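Local coordinates for oxysterol-binding protein homolog 3 (PDB 4IC4) that carries sterols and phospholipids in a hydrophobic pocket of its OSBP-related domain and moves them between membranes in phosphoinositide-coupled, non-vesicular transport, at residues T64-I69 with L116-N121. Residues are numbered along the deposited sequence; the frame is centred on the assembly and turned at random.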
ATOM      1  N   THR A  64      -6.390 -14.875  12.547  1.00 14.78           N
ATOM      2  CA  THR A  64      -5.741 -14.126  13.616  1.00 15.91           C
ATOM      3  C   THR A  64      -4.360 -13.610  13.212  1.00 14.63           C
ATOM      4  O   THR A  64      -3.782 -12.762  13.898  1.00 15.73           O
ATOM      5  CB  THR A  64      -5.611 -14.985  14.885  1.00 14.60           C
ATOM      6  OG1 THR A  64      -5.015 -16.242  14.545  1.00 15.46           O
ATOM      7  CG2 THR A  64      -6.979 -15.212  15.513  1.00 15.03           C
ATOM      8  N   SER A  65      -3.835 -14.120  12.100  1.00 14.23           N
ATOM      9  CA  SER A  65      -2.536 -13.685  11.592  1.00 13.81           C
ATOM     10  C   SER A  65      -2.705 -12.419  10.757  1.00 13.41           C
ATOM     11  O   SER A  65      -1.725 -11.827  10.308  1.00 12.51           O
ATOM     12  CB  SER A  65      -1.909 -14.764  10.709  1.00 16.38           C
ATOM     13  OG  SER A  65      -1.667 -15.962  11.427  1.00 21.85           O
ATOM     14  N   ASN A  66      -3.953 -12.013  10.549  1.00 12.92           N
ATOM     15  CA  ASN A  66      -4.249 -10.832   9.743  1.00 12.14           C
ATOM     16  C   ASN A  66      -4.585  -9.581  10.545  1.00 12.31           C
ATOM     17  O   ASN A  66      -4.828  -9.633  11.755  1.00 11.58           O
ATOM     18  CB  ASN A  66      -5.451 -11.115   8.830  1.00 14.54           C
ATOM     19  CG  ASN A  66      -5.183 -12.201   7.814  1.00 16.20           C
ATOM     20  OD1 ASN A  66      -6.090 -12.951   7.445  1.00 20.47           O
ATOM     21  ND2 ASN A  66      -3.952 -12.286   7.341  1.00 19.32           N
ATOM     22  N   GLU A  67      -4.573  -8.452   9.839  1.00  9.79           N
ATOM     23  CA  GLU A  67      -4.991  -7.165  10.377  1.00 10.46           C
ATOM     24  C   GLU A  67      -6.260  -6.945   9.541  1.00  9.68           C
ATOM     25  O   GLU A  67      -6.382  -7.503   8.446  1.00  9.94           O
ATOM     26  CB  GLU A  67      -3.941  -6.073  10.140  1.00 11.23           C
ATOM     27  CG  GLU A  67      -3.431  -5.956   8.724  1.00 11.36           C
ATOM     28  CD  GLU A  67      -2.376  -4.874   8.582  1.00 13.26           C
ATOM     29  OE1 GLU A  67      -1.838  -4.428   9.618  1.00 14.91           O
ATOM     30  OE2 GLU A  67      -2.080  -4.480   7.436  1.00 13.75           O
ATOM     31  N   PRO A  68      -7.212  -6.142  10.036  1.00  9.88           N
ATOM     32  CA  PRO A  68      -8.464  -5.905   9.310  1.00  8.98           C
ATOM     33  C   PRO A  68      -8.523  -5.058   8.041  1.00  7.97           C
ATOM     34  O   PRO A  68      -9.362  -4.168   7.928  1.00  8.68           O
ATOM     35  CB  PRO A  68      -9.396  -5.381  10.404  1.00 10.42           C
ATOM     36  CG  PRO A  68      -8.469  -4.606  11.270  1.00 10.62           C
ATOM     37  CD  PRO A  68      -7.237  -5.488  11.358  1.00 10.15           C
ATOM     38  N   ILE A  69      -7.639  -5.341   7.091  1.00  8.81           N
ATOM     39  CA  ILE A  69      -7.652  -4.661   5.789  1.00  7.62           C
ATOM     40  C   ILE A  69      -7.108  -5.639   4.752  1.00  7.47           C
ATOM     41  O   ILE A  69      -6.466  -6.633   5.104  1.00  9.74           O
ATOM     42  CB  ILE A  69      -6.782  -3.361   5.735  1.00  8.00           C
ATOM     43  CG1 ILE A  69      -5.319  -3.676   6.048  1.00  9.83           C
ATOM     44  CG2 ILE A  69      -7.359  -2.295   6.656  1.00  7.68           C
ATOM     45  CD1 ILE A  69      -4.388  -2.523   5.713  1.00  9.61           C
ATOM     46  N   LEU A 116       3.345  -7.139  13.243  1.00 14.26           N
ATOM     47  CA  LEU A 116       2.917  -8.419  13.813  1.00 14.95           C
ATOM     48  C   LEU A 116       1.938  -9.214  12.948  1.00 15.81           C
ATOM     49  O   LEU A 116       1.949 -10.447  12.974  1.00 18.65           O
ATOM     50  CB  LEU A 116       2.299  -8.194  15.195  1.00 15.92           C
ATOM     51  CG  LEU A 116       3.236  -7.653  16.278  1.00 16.01           C
ATOM     52  CD1 LEU A 116       2.425  -7.210  17.477  1.00 15.10           C
ATOM     53  CD2 LEU A 116       4.235  -8.729  16.672  1.00 18.71           C
ATOM     54  N   ARG A 117       1.090  -8.519  12.195  1.00 15.04           N
ATOM     55  CA  ARG A 117       0.107  -9.179  11.334  1.00 15.00           C
ATOM     56  C   ARG A 117       0.213  -8.710   9.886  1.00 14.40           C
ATOM     57  O   ARG A 117       0.918  -7.746   9.587  1.00 14.35           O
ATOM     58  CB  ARG A 117      -1.315  -8.917  11.837  1.00 17.05           C
ATOM     59  CG  ARG A 117      -1.684  -9.587  13.155  1.00 22.07           C
ATOM     60  CD  ARG A 117      -1.788  -8.556  14.252  1.00 26.07           C
ATOM     61  NE  ARG A 117      -2.480  -9.048  15.437  1.00 27.66           N
ATOM     62  CZ  ARG A 117      -2.627  -8.341  16.552  1.00 27.50           C
ATOM     63  NH1 ARG A 117      -2.124  -7.113  16.629  1.00 25.95           N
ATOM     64  NH2 ARG A 117      -3.273  -8.858  17.588  1.00 28.53           N
ATOM     65  N   LYS A 118      -0.497  -9.396   8.991  1.00 13.15           N
ATOM     66  CA  LYS A 118      -0.491  -9.065   7.567  1.00 13.55           C
ATOM     67  C   LYS A 118      -1.917  -8.848   7.057  1.00 11.91           C
ATOM     68  O   LYS A 118      -2.875  -9.335   7.647  1.00 10.88           O
ATOM     69  CB  LYS A 118       0.152 -10.200   6.765  1.00 15.01           C
ATOM     70  CG  LYS A 118      -0.688 -11.467   6.701  1.00 18.77           C
ATOM     71  CD  LYS A 118       0.011 -12.560   5.907  1.00 22.59           C
ATOM     72  CE  LYS A 118      -0.854 -13.808   5.812  1.00 25.88           C
ATOM     73  NZ  LYS A 118      -2.153 -13.525   5.134  1.00 27.07           N
ATOM     74  N   PRO A 119      -2.072  -8.099   5.956  1.00 10.97           N
ATOM     75  CA  PRO A 119      -3.418  -7.866   5.424  1.00 10.24           C
ATOM     76  C   PRO A 119      -4.007  -9.133   4.813  1.00 10.46           C
ATOM     77  O   PRO A 119      -3.286 -10.086   4.521  1.00  9.95           O
ATOM     78  CB  PRO A 119      -3.192  -6.798   4.352  1.00 11.07           C
ATOM     79  CG  PRO A 119      -1.948  -6.091   4.814  1.00 13.32           C
ATOM     80  CD  PRO A 119      -1.083  -7.234   5.293  1.00 13.63           C
ATOM     81  N   PHE A 120      -5.324  -9.142   4.640  1.00  8.07           N
ATOM     82  CA  PHE A 120      -6.000 -10.271   4.008  1.00  8.14           C
ATOM     83  C   PHE A 120      -5.609 -10.294   2.535  1.00  8.14           C
ATOM     84  O   PHE A 120      -5.461  -9.237   1.908  1.00  8.71           O
ATOM     85  CB  PHE A 120      -7.515 -10.097   4.056  1.00  6.74           C
ATOM     86  CG  PHE A 120      -8.140 -10.427   5.379  1.00  6.00           C
ATOM     87  CD1 PHE A 120      -8.964 -11.542   5.505  1.00  7.52           C
ATOM     88  CD2 PHE A 120      -7.963  -9.597   6.477  1.00  7.56           C
ATOM     89  CE1 PHE A 120      -9.609 -11.821   6.705  1.00  8.42           C
ATOM     90  CE2 PHE A 120      -8.604  -9.866   7.682  1.00  8.98           C
ATOM     91  CZ  PHE A 120      -9.432 -10.981   7.795  1.00  7.63           C
ATOM     92  N   ASN A 121      -5.444 -11.489   1.977  1.00  9.66           N
ATOM     93  CA  ASN A 121      -5.133 -11.612   0.559  1.00  8.92           C
ATOM     94  C   ASN A 121      -6.423 -11.313  -0.200  1.00  8.87           C
ATOM     95  O   ASN A 121      -7.455 -11.934   0.044  1.00  9.91           O
ATOM     96  CB  ASN A 121      -4.682 -13.035   0.218  1.00 10.64           C
ATOM     97  CG  ASN A 121      -3.357 -13.390   0.845  1.00 13.35           C
ATOM     98  OD1 ASN A 121      -2.364 -12.694   0.655  1.00 15.81           O
ATOM     99  ND2 ASN A 121      -3.332 -14.487   1.595  1.00 18.61           N
TER
HETATM  100  O   HOH W   1       0.554  -5.295   7.802  1.00 22.96           O
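N66 pairs with K118 in a short parallel bridge, their side chains diverging, and the carbonyl oxygen of K118 takes two of the four hydrogen bonds across the contact. It accepts the backbone N of E67 at 2.9 Å and N66 ND2 at 3.2 Å; these two donors arrive from opposite faces of the carbonyl plane, and N66 CA adds a CH...O contact. The next link on one side is K118 N to S65 O (3.0 Å, 163° at the hydrogen), in the plane of the S65 carbonyl. On the other, F120 N reaches I69 O at 2.8 Å, past the corner made by the inverse gamma turn centred on P68.

F120 turns its ring back against strand 66-67. With chi1 at -79°, CG lies beside its own backbone N, and N66 OD1 comes to rest 3.6 Å above the ring plane, over the centre, while E67 O meets the ring edge in plane. Replacing F120 by an alanine would probably leave the N66 amide without the surface it rests on and open a gap toward D326 and I327 of helix 325-331. The same OD1 accepts a hydrogen bond from K342, so the amide is held at both ends.

E67 runs extended alongside P119, OE2 3.1 Å from P119 CG; R114 pairs with OE1 in a salt bridge. R117 lays CB and CG along the S65 and N66 carbonyls. N66 ND2 and K118 NZ, both donors, lie 3.1 Å apart without bonding.

K118 binds phosphatidylinositol 4-phosphate, and its side chain lies near M61 of the same site. The short parallel pair of strands 66-67 and 118-120, packed against helices 71-76 and 325-331, carries K118 into this phosphoinositide site of the OSBP-related domain.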